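Local structure of cytochrome c, putative (Shewanella oneidensis, 1SP3) at residues R73-H78 with A113-P118; E244-Q249 with K282-Q287; L342-T347 with K379-S384. The protein carries covalently bound c-type hemes and probably works as a respiratory oxidoreductase, an octaheme cytochrome that reduces tetrathionate. One frame throughout, in Å; residues are numbered along the deposited sequence.

Contact 1. Residues R73-H78 with A113-P118; sequences RCTSCH and AGAGEP. With HEC (heme c), chain D.
Thr75 meets Ala115 and Gly116 with its side-chain hydroxyl and its carbonyl. OG1 of Thr75 lies 3.1 Å from CA of Ala115, and its O is 3.2 Å from CA of Gly116, an approach eased by the lack of a side chain at Gly116. With chi1 at 62°, the Thr75 hydroxyl is tucked between its own backbone N and carbonyl carbon. The hydroxyl is within hydrogen-bonding reach of Trp83 O and Glu71 O, both outside the two segments; Ala115 meets it through CA and CB. Residues 114 to 117 fold as a type I' turn, closed by Glu117 N hydrogen-bonding to Gly114 O at 3.1 Å, presenting Ala115 and Gly116 to the other segment.

That segment is a CxxCH heme-attachment motif: Cys74 SG is bonded to heme atom CAB and Cys77 SG to CAC, while Ser76 OG sits 3.7 Å from the ring methyl CMC. His78, the motif's histidine, lies far from this heme's iron and is not its ligand. Lys56 is also bound to this heme, consistent with an unusual ligation.

His78 turns its ring away from the heme its own motif carries, CG anti to the backbone N (chi1 -178°); the ring touches a different heme c. Its NE2 hydrogen-bonds to Trp39 O, and Trp41 and Trp83 meet the ring edge-to-face. A water lies in the ring plane at the edge, 3.0 Å from His78 ND1, and donates to Ala115 O at 3.1 Å. Ser76 OG, hydrogen-bonded to Pro112 O, ties the motif to the chain just before the turn.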
loop_
_atom_site.group_PDB
_atom_site.type_symbol
_atom_site.label_atom_id
_atom_site.label_comp_id
_atom_site.label_asym_id
_atom_site.label_seq_id
_atom_site.Cartn_x
_atom_site.Cartn_y
_atom_site.Cartn_z
ATOM N N ARG A 73 -14.293 -3.720 -8.711
ATOM C CA ARG A 73 -14.147 -3.007 -7.481
ATOM C C ARG A 73 -12.679 -2.510 -7.330
ATOM O O ARG A 73 -12.481 -1.458 -6.810
ATOM C CB ARG A 73 -14.625 -3.823 -6.236
ATOM C CG ARG A 73 -15.345 -2.948 -5.130
ATOM C CD ARG A 73 -15.029 -3.371 -3.604
ATOM N NE ARG A 73 -15.424 -2.386 -2.546
ATOM C CZ ARG A 73 -15.073 -2.460 -1.231
ATOM N NH1 ARG A 73 -15.489 -1.538 -0.373
ATOM N NH2 ARG A 73 -14.302 -3.438 -0.765
ATOM N N CYS A 74 -11.665 -3.221 -7.779
ATOM C CA CYS A 74 -10.301 -2.798 -7.415
ATOM C C CYS A 74 -9.696 -1.751 -8.325
ATOM O O CYS A 74 -8.893 -0.901 -7.886
ATOM C CB CYS A 74 -9.409 -4.022 -7.226
ATOM S SG CYS A 74 -10.422 -5.300 -6.365
ATOM N N THR A 75 -10.095 -1.783 -9.590
ATOM C CA THR A 75 -9.469 -0.912 -10.577
ATOM C C THR A 75 -10.082 0.487 -10.638
ATOM O O THR A 75 -9.687 1.331 -11.485
ATOM C CB THR A 75 -9.411 -1.581 -11.977
ATOM O OG1 THR A 75 -10.747 -1.823 -12.431
ATOM C CG2 THR A 75 -8.620 -3.028 -12.005
ATOM N N SER A 76 -11.012 0.775 -9.737
ATOM C CA SER A 76 -11.354 2.171 -9.410
ATOM C C SER A 76 -10.129 2.893 -8.933
ATOM O O SER A 76 -10.148 4.148 -8.870
ATOM C CB SER A 76 -12.339 2.214 -8.201
ATOM O OG SER A 76 -12.251 0.967 -7.466
ATOM N N CYS A 77 -9.111 2.142 -8.476
ATOM C CA CYS A 77 -7.780 2.709 -8.160
ATOM C C CYS A 77 -6.678 2.249 -9.136
ATOM O O CYS A 77 -5.495 2.202 -8.792
ATOM C CB CYS A 77 -7.397 2.452 -6.686
ATOM S SG CYS A 77 -8.554 3.414 -5.674
ATOM N N HIS A 78 -7.073 1.953 -10.364
ATOM C CA HIS A 78 -6.129 1.811 -11.484
ATOM C C HIS A 78 -6.153 3.086 -12.350
ATOM O O HIS A 78 -7.213 3.599 -12.664
ATOM C CB HIS A 78 -6.499 0.583 -12.366
ATOM C CG HIS A 78 -5.573 0.340 -13.501
ATOM N ND1 HIS A 78 -6.021 0.317 -14.809
ATOM C CD2 HIS A 78 -4.223 0.109 -13.548
ATOM C CE1 HIS A 78 -4.997 0.052 -15.617
ATOM N NE2 HIS A 78 -3.903 -0.122 -14.873
ATOM N N ALA A 113 -17.209 1.080 -7.968
ATOM C CA ALA A 113 -17.408 -0.194 -8.644
ATOM C C ALA A 113 -17.290 -0.189 -10.163
ATOM O O ALA A 113 -17.811 -1.104 -10.820
ATOM C CB ALA A 113 -18.785 -0.869 -8.203
ATOM N N GLY A 114 -16.633 0.810 -10.766
ATOM C CA GLY A 114 -16.724 0.898 -12.228
ATOM C C GLY A 114 -15.553 0.455 -13.100
ATOM O O GLY A 114 -15.451 0.929 -14.198
ATOM N N ALA A 115 -14.671 -0.437 -12.629
ATOM C CA ALA A 115 -13.479 -0.865 -13.391
ATOM C C ALA A 115 -12.664 0.320 -13.965
ATOM O O ALA A 115 -12.046 0.196 -15.006
ATOM C CB ALA A 115 -13.888 -1.879 -14.496
ATOM N N GLY A 116 -12.644 1.458 -13.254
ATOM C CA GLY A 116 -11.798 2.587 -13.598
ATOM C C GLY A 116 -12.564 3.771 -14.177
ATOM O O GLY A 116 -12.096 4.933 -14.147
ATOM N N GLU A 117 -13.755 3.477 -14.671
ATOM C CA GLU A 117 -14.662 4.459 -15.289
ATOM C C GLU A 117 -14.988 5.556 -14.296
ATOM O O GLU A 117 -15.191 5.262 -13.094
ATOM C CB GLU A 117 -15.960 3.772 -15.769
ATOM C CG GLU A 117 -16.275 4.009 -17.215
ATOM C CD GLU A 117 -15.100 3.761 -18.188
ATOM O OE1 GLU A 117 -14.707 4.747 -18.884
ATOM O OE2 GLU A 117 -14.603 2.597 -18.274
ATOM N N PRO A 118 -15.103 6.800 -14.802
ATOM C CA PRO A 118 -15.454 7.934 -13.958
ATOM C C PRO A 118 -16.901 7.778 -13.532
ATOM O O PRO A 118 -17.664 7.181 -14.286
ATOM C CB PRO A 118 -15.406 9.120 -14.936
ATOM C CG PRO A 118 -14.682 8.638 -16.105
ATOM C CD PRO A 118 -15.034 7.196 -16.216
HETATM FE FE HEC D . -5.507 -2.103 -3.516
HETATM C CHA HEC D . -2.007 -2.279 -3.248
HETATM C CHB HEC D . -5.669 -5.551 -3.378
HETATM C CHC HEC D . -8.886 -2.004 -4.037
HETATM C CHD HEC D . -5.428 1.287 -3.478
HETATM N NA HEC D . -4.094 -3.681 -3.306
HETATM C C1A HEC D . -2.701 -3.518 -3.222
HETATM C C2A HEC D . -2.118 -4.853 -3.100
HETATM C C3A HEC D . -3.123 -5.775 -3.143
HETATM C C4A HEC D . -4.386 -5.033 -3.273
HETATM C CMA HEC D . -2.928 -7.351 -3.046
HETATM C CAA HEC D . -0.579 -5.151 -2.924
HETATM C CBA HEC D . -0.257 -5.525 -1.452
HETATM C CGA HEC D . -0.838 -4.472 -0.470
HETATM O O1A HEC D . -1.889 -4.776 0.167
HETATM O O2A HEC D . -0.341 -3.276 -0.287
HETATM N NB HEC D . -7.017 -3.477 -3.681
HETATM C C1B HEC D . -6.824 -4.878 -3.643
HETATM C C2B HEC D . -8.084 -5.536 -3.905
HETATM C C3B HEC D . -8.990 -4.537 -4.054
HETATM C C4B HEC D . -8.307 -3.245 -3.931
HETATM C CMB HEC D . -8.262 -7.091 -3.922
HETATM C CAB HEC D . -10.504 -4.644 -4.369
HETATM C CBB HEC D . -11.284 -5.659 -3.857
HETATM N NC HEC D . -6.981 -0.562 -3.694
HETATM C C1C HEC D . -8.310 -0.766 -3.910
HETATM C C2C HEC D . -8.961 0.513 -3.962
HETATM C C3C HEC D . -7.986 1.469 -3.775
HETATM C C4C HEC D . -6.712 0.774 -3.623
HETATM C CMC HEC D . -10.495 0.647 -4.209
HETATM C CAC HEC D . -8.156 3.039 -3.737
HETATM C CBC HEC D . -8.976 3.743 -2.877
HETATM N ND HEC D . -3.942 -0.686 -3.350
HETATM C C1D HEC D . -4.202 0.660 -3.490
HETATM C C2D HEC D . -2.874 1.313 -3.579
HETATM C C3D HEC D . -1.795 0.223 -3.514
HETATM C C4D HEC D . -2.557 -0.999 -3.374
HETATM C CMD HEC D . -2.619 2.813 -3.721
HETATM C CAD HEC D . -0.225 0.400 -3.515
HETATM C CBD HEC D . 0.201 0.561 -2.051
HETATM C CGD HEC D . 1.681 0.967 -1.864
HETATM O O1D HEC D . 1.905 1.645 -0.834
HETATM O O2D HEC D . 2.685 0.657 -2.630
HETATM O O HOH W 1 -8.996 0.161 -15.258
#

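Contact 2. Residues E244-Q249 with K282-Q287; sequences EPTKMQ and KMVKPQ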
loop_
_atom_site.group_PDB
_atom_site.type_symbol
_atom_site.label_atom_id
_atom_site.label_comp_id
_atom_site.label_asym_id
_atom_site.label_seq_id
_atom_site.Cartn_x
_atom_site.Cartn_y
_atom_site.Cartn_z
ATOM N N GLU A 244 -7.059 9.472 12.476
ATOM C CA GLU A 244 -8.149 8.606 12.026
ATOM C C GLU A 244 -7.712 7.112 12.282
ATOM O O GLU A 244 -6.619 6.752 11.893
ATOM C CB GLU A 244 -8.226 8.830 10.530
ATOM C CG GLU A 244 -9.510 8.455 9.824
ATOM C CD GLU A 244 -9.794 9.458 8.720
ATOM O OE1 GLU A 244 -8.906 9.610 7.799
ATOM O OE2 GLU A 244 -10.873 10.131 8.803
ATOM N N PRO A 245 -8.615 6.251 12.792
ATOM C CA PRO A 245 -8.324 4.822 13.043
ATOM C C PRO A 245 -7.931 4.096 11.769
ATOM O O PRO A 245 -8.500 4.446 10.759
ATOM C CB PRO A 245 -9.683 4.263 13.562
ATOM C CG PRO A 245 -10.411 5.485 14.091
ATOM C CD PRO A 245 -10.015 6.604 13.138
ATOM N N THR A 246 -6.993 3.133 11.848
ATOM C CA THR A 246 -6.676 2.184 10.785
ATOM C C THR A 246 -7.049 0.834 11.252
ATOM O O THR A 246 -7.042 0.533 12.498
ATOM C CB THR A 246 -5.163 1.901 10.590
ATOM O OG1 THR A 246 -4.389 2.329 11.734
ATOM C CG2 THR A 246 -4.677 2.431 9.439
ATOM N N LYS A 247 -7.227 -0.039 10.272
ATOM C CA LYS A 247 -7.541 -1.423 10.597
ATOM C C LYS A 247 -6.256 -2.144 11.003
ATOM O O LYS A 247 -5.262 -2.067 10.288
ATOM C CB LYS A 247 -8.183 -2.045 9.397
ATOM C CG LYS A 247 -8.825 -3.402 9.649
ATOM C CD LYS A 247 -9.577 -3.862 8.382
ATOM C CE LYS A 247 -10.775 -2.972 8.130
ATOM N NZ LYS A 247 -11.433 -3.410 6.828
ATOM N N MET A 248 -6.288 -2.800 12.144
ATOM C CA MET A 248 -5.160 -3.555 12.632
ATOM C C MET A 248 -5.383 -5.071 12.485
ATOM O O MET A 248 -4.416 -5.824 12.327
ATOM C CB MET A 248 -4.832 -3.180 14.092
ATOM C CG MET A 248 -4.421 -1.643 14.230
ATOM S SD MET A 248 -2.840 -1.158 13.354
ATOM C CE MET A 248 -1.500 -2.181 14.181
ATOM N N GLN A 249 -6.622 -5.516 12.489
ATOM C CA GLN A 249 -6.923 -6.979 12.310
ATOM C C GLN A 249 -8.148 -7.147 11.469
ATOM O O GLN A 249 -9.052 -6.365 11.583
ATOM C CB GLN A 249 -7.213 -7.675 13.623
ATOM C CG GLN A 249 -6.204 -7.285 14.728
ATOM C CD GLN A 249 -6.423 -8.017 16.021
ATOM O OE1 GLN A 249 -6.158 -7.450 17.101
ATOM N NE2 GLN A 249 -6.942 -9.252 15.937
ATOM N N LYS A 282 -6.103 3.997 16.631
ATOM C CA LYS A 282 -5.698 5.316 16.238
ATOM C C LYS A 282 -4.382 5.665 17.028
ATOM O O LYS A 282 -4.190 5.179 18.126
ATOM C CB LYS A 282 -6.834 6.223 16.701
ATOM C CG LYS A 282 -7.084 7.475 15.878
ATOM C CD LYS A 282 -7.894 8.548 16.673
ATOM C CE LYS A 282 -7.045 9.765 16.966
ATOM N NZ LYS A 282 -7.898 11.006 16.921
ATOM N N MET A 283 -3.516 6.506 16.477
ATOM C CA MET A 283 -2.315 6.931 17.158
ATOM C C MET A 283 -1.390 5.705 17.469
ATOM O O MET A 283 -1.137 5.350 18.653
ATOM C CB MET A 283 -2.674 7.822 18.374
ATOM C CG MET A 283 -1.534 8.780 18.769
ATOM S SD MET A 283 -1.099 10.126 17.531
ATOM C CE MET A 283 0.162 10.793 18.544
ATOM N N VAL A 284 -0.928 5.047 16.373
ATOM C CA VAL A 284 -0.359 3.723 16.459
ATOM C C VAL A 284 1.167 3.763 16.438
ATOM O O VAL A 284 1.781 4.417 15.527
ATOM C CB VAL A 284 -0.880 2.831 15.309
ATOM C CG1 VAL A 284 -0.498 1.389 15.522
ATOM C CG2 VAL A 284 -2.426 2.905 15.236
ATOM N N LYS A 285 1.780 3.091 17.401
ATOM C CA LYS A 285 3.198 2.902 17.324
ATOM C C LYS A 285 3.464 1.855 16.295
ATOM O O LYS A 285 2.784 0.802 16.175
ATOM C CB LYS A 285 3.763 2.431 18.651
ATOM C CG LYS A 285 3.560 3.452 19.791
ATOM C CD LYS A 285 3.931 2.814 21.120
ATOM C CE LYS A 285 3.847 3.909 22.231
ATOM N NZ LYS A 285 3.741 3.328 23.612
ATOM N N PRO A 286 4.495 2.128 15.516
ATOM C CA PRO A 286 5.016 1.125 14.589
ATOM C C PRO A 286 5.643 -0.052 15.354
ATOM O O PRO A 286 6.001 0.097 16.486
ATOM C CB PRO A 286 6.121 1.887 13.841
ATOM C CG PRO A 286 5.776 3.324 13.955
ATOM C CD PRO A 286 5.164 3.443 15.358
ATOM N N GLN A 287 5.726 -1.202 14.700
ATOM C CA GLN A 287 6.687 -2.287 15.037
ATOM C C GLN A 287 8.020 -2.089 14.365
ATOM O O GLN A 287 8.084 -1.586 13.291
ATOM C CB GLN A 287 6.158 -3.605 14.444
ATOM C CG GLN A 287 4.791 -3.774 14.909
ATOM C CD GLN A 287 4.848 -4.600 16.067
ATOM O OE1 GLN A 287 4.939 -4.076 17.200
ATOM N NE2 GLN A 287 4.954 -5.917 15.833
#
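Lys282 lays the start of its side chain across the Glu244-Pro245 peptide link. Its CG is 3.7 Å from both Glu244 C and Pro245 N, and 4.1 Å from Pro245 CD, so the aliphatic part of the lysine does the touching. With chi1 at -150°, CG swings out over the link, and the chain then bends at its last two torsions. Tyr266 packs against both Lys282 and Pro245.

Val284 spreads its two methyls over different residues of the facing strand. CG1 lies 3.9 Å from Met248 CE and 4.1 Å from Met248 SD, while CG2 comes to 4.1 Å from Thr246 OG1, whose hydroxyl makes a weak hydrogen bond to Glu281 O. The strand 246-251 pairs antiparallel with 276-281 in the mixed sheet, and 282-287 is where the chain leaves that pairing. A classic beta bulge puts Met248 and Gln249 both opposite Val279.

Met248 is curled, all three torsions near -60°, which carries its thioether end round to Val284; the methionine and the valine run antiparallel alongside one another. Phe240 packs on Val284 as well.

Contact 3. Residues L342-T347 with K379-S384; sequences LNIFIT and KGIKYS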
loop_
_atom_site.group_PDB
_atom_site.type_symbol
_atom_site.label_atom_id
_atom_site.label_comp_id
_atom_site.label_asym_id
_atom_site.label_seq_id
_atom_site.Cartn_x
_atom_site.Cartn_y
_atom_site.Cartn_z
ATOM N N LEU A 342 -4.953 -28.622 -0.462
ATOM C CA LEU A 342 -3.666 -28.244 -0.995
ATOM C C LEU A 342 -3.136 -27.411 0.163
ATOM O O LEU A 342 -3.894 -26.902 1.022
ATOM C CB LEU A 342 -3.853 -27.438 -2.310
ATOM C CG LEU A 342 -4.819 -28.083 -3.324
ATOM C CD1 LEU A 342 -5.512 -26.972 -4.136
ATOM C CD2 LEU A 342 -4.032 -29.090 -4.251
ATOM N N ASN A 343 -1.899 -27.213 0.390
ATOM C CA ASN A 343 -2.001 -26.308 1.644
ATOM C C ASN A 343 -1.708 -24.851 1.246
ATOM O O ASN A 343 -0.647 -24.407 1.500
ATOM C CB ASN A 343 -1.178 -26.841 2.854
ATOM C CG ASN A 343 -1.995 -27.776 3.777
ATOM O OD1 ASN A 343 -2.918 -27.366 4.480
ATOM N ND2 ASN A 343 -1.638 -29.038 3.778
ATOM N N ILE A 344 -2.612 -24.203 0.503
ATOM C CA ILE A 344 -2.390 -22.873 -0.091
ATOM C C ILE A 344 -3.505 -21.891 0.170
ATOM O O ILE A 344 -4.703 -22.280 0.256
ATOM C CB ILE A 344 -2.212 -22.917 -1.647
ATOM C CG1 ILE A 344 -3.554 -23.237 -2.343
ATOM C CG2 ILE A 344 -1.149 -23.916 -2.031
ATOM C CD1 ILE A 344 -3.449 -23.235 -3.845
ATOM N N PHE A 345 -3.144 -20.593 0.226
ATOM C CA PHE A 345 -4.207 -19.577 0.332
ATOM C C PHE A 345 -4.976 -19.453 -0.962
ATOM O O PHE A 345 -4.379 -19.541 -2.062
ATOM C CB PHE A 345 -3.588 -18.210 0.755
ATOM C CG PHE A 345 -3.252 -18.163 2.225
ATOM C CD1 PHE A 345 -1.927 -17.983 2.647
ATOM C CD2 PHE A 345 -4.255 -18.285 3.179
ATOM C CE1 PHE A 345 -1.626 -17.948 3.973
ATOM C CE2 PHE A 345 -3.958 -18.219 4.552
ATOM C CZ PHE A 345 -2.636 -18.069 4.923
ATOM N N ILE A 346 -6.269 -19.245 -0.834
ATOM C CA ILE A 346 -7.186 -19.114 -1.933
ATOM C C ILE A 346 -7.444 -17.676 -2.228
ATOM O O ILE A 346 -7.460 -16.899 -1.295
ATOM C CB ILE A 346 -8.504 -19.720 -1.522
ATOM C CG1 ILE A 346 -8.302 -21.236 -1.388
ATOM C CG2 ILE A 346 -9.689 -19.235 -2.473
ATOM C CD1 ILE A 346 -9.571 -21.957 -0.805
ATOM N N THR A 347 -7.669 -17.355 -3.509
ATOM C CA THR A 347 -7.972 -16.030 -3.944
ATOM C C THR A 347 -9.423 -16.091 -4.306
ATOM O O THR A 347 -9.738 -16.562 -5.388
ATOM C CB THR A 347 -7.149 -15.667 -5.213
ATOM O OG1 THR A 347 -7.322 -16.710 -6.181
ATOM C CG2 THR A 347 -5.630 -15.674 -4.934
ATOM N N LYS A 379 -0.498 -22.900 -13.123
ATOM C CA LYS A 379 0.103 -24.024 -12.391
ATOM C C LYS A 379 -0.807 -25.304 -12.336
ATOM O O LYS A 379 -0.504 -26.273 -11.613
ATOM C CB LYS A 379 0.584 -23.583 -10.991
ATOM C CG LYS A 379 1.291 -22.190 -10.907
ATOM C CD LYS A 379 1.848 -21.805 -9.500
ATOM C CE LYS A 379 2.977 -22.815 -9.011
ATOM N NZ LYS A 379 3.555 -22.691 -7.602
ATOM N N GLY A 380 -1.913 -25.290 -13.088
ATOM C CA GLY A 380 -2.890 -26.371 -13.060
ATOM C C GLY A 380 -3.553 -26.589 -11.685
ATOM O O GLY A 380 -4.064 -27.681 -11.376
ATOM N N ILE A 381 -3.553 -25.544 -10.853
ATOM C CA ILE A 381 -4.162 -25.632 -9.522
ATOM C C ILE A 381 -5.704 -25.572 -9.620
ATOM O O ILE A 381 -6.279 -24.686 -10.240
ATOM C CB ILE A 381 -3.579 -24.551 -8.556
ATOM C CG1 ILE A 381 -2.127 -24.894 -8.178
ATOM C CG2 ILE A 381 -4.455 -24.434 -7.292
ATOM C CD1 ILE A 381 -1.292 -23.704 -7.812
ATOM N N LYS A 382 -6.357 -26.559 -9.014
ATOM C CA LYS A 382 -7.801 -26.567 -8.912
ATOM C C LYS A 382 -8.189 -26.477 -7.453
ATOM O O LYS A 382 -7.606 -27.158 -6.592
ATOM C CB LYS A 382 -8.379 -27.878 -9.500
ATOM C CG LYS A 382 -8.595 -27.805 -11.035
ATOM C CD LYS A 382 -7.957 -28.964 -11.777
ATOM C CE LYS A 382 -8.124 -28.765 -13.288
ATOM N NZ LYS A 382 -9.585 -28.904 -13.623
ATOM N N TYR A 383 -9.215 -25.676 -7.200
ATOM C CA TYR A 383 -9.835 -25.668 -5.893
ATOM C C TYR A 383 -10.184 -27.115 -5.550
ATOM O O TYR A 383 -10.781 -27.815 -6.413
ATOM C CB TYR A 383 -11.084 -24.815 -5.913
ATOM C CG TYR A 383 -11.826 -24.866 -4.617
ATOM C CD1 TYR A 383 -11.146 -24.797 -3.425
ATOM C CD2 TYR A 383 -13.219 -24.974 -4.585
ATOM C CE1 TYR A 383 -11.798 -24.840 -2.250
ATOM C CE2 TYR A 383 -13.894 -25.007 -3.383
ATOM C CZ TYR A 383 -13.181 -24.926 -2.218
ATOM O OH TYR A 383 -13.794 -24.951 -0.966
ATOM N N SER A 384 -9.822 -27.561 -4.327
ATOM C CA SER A 384 -10.083 -28.957 -3.983
ATOM C C SER A 384 -11.527 -29.219 -3.564
ATOM O O SER A 384 -11.957 -30.349 -3.554
ATOM C CB SER A 384 -9.094 -29.507 -2.945
ATOM O OG SER A 384 -9.399 -28.970 -1.688
#
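Leu342 reaches Ile381 and the backbone beyond it through a single methyl. Along the side chain, CB stands well back from the other segment, pointing towards it. CG, anti to the carbonyl carbon (chi1 -48°), approaches Lys382 O to only 4.4 Å. At the fork the two methyls part: CD2 makes no close contact with 379-384, while CD1 does the work. It lies 3.2 Å from Lys382 O, 4.2 Å from Ile381 CG2 and 4.4 Å from Ser384 N. The approach of CD1 to the carbonyl is tight for a methyl.

The same CG2 of Ile381 also takes the end of Ile344, whose CD1 stands 3.8 Å away. Ile344 therefore shares one partner methyl with Leu342, and Met370 of helix 362-372 packs on both Ile344 and Ile381. This patch joins the short, weakly bonded strand at about 344-345, which lies antiparallel to 325-339, to the loop that follows helix 374-378. That helix ends in a Schellman motif, with Gly380 at positive phi as its C-prime residue, after which Ile381 points toward 342-347.

Farther along, Ile346 brings CD1 to 3.9 Å from Tyr383 CE1, approaching the ring obliquely. Tyr383 extends with CG anti to its N (chi1 175°), its hydroxyl hydrogen-bonded to Asn363 ND2 and its ring against Ala366, so the ring spans from helix 362-372 to Ile346. Near the Leu342 end, Asp339 OD1 takes hydrogen bonds from both Leu342 N and Ser384 OG.

How the contacts relate
Contact 1 is the buried one and the only one of the three with heme attached; it combines covalent thioethers, a bridging water and close backbone packing. Contacts 2 and 3 are partly buried, free of direct heme contacts, and hold mostly aliphatic side chains against each other; the side chains of Thr246 and Ile346 are each about 12 Å from a heme. Both reach the same mixed sheet, but contact 2 has its centre about 14 Å from the centre of the chain and contact 3 about 25 Å. Their centres are about 32 Å apart, whereas that of contact 1 lies about 27 Å from each. The three close in series along the chain.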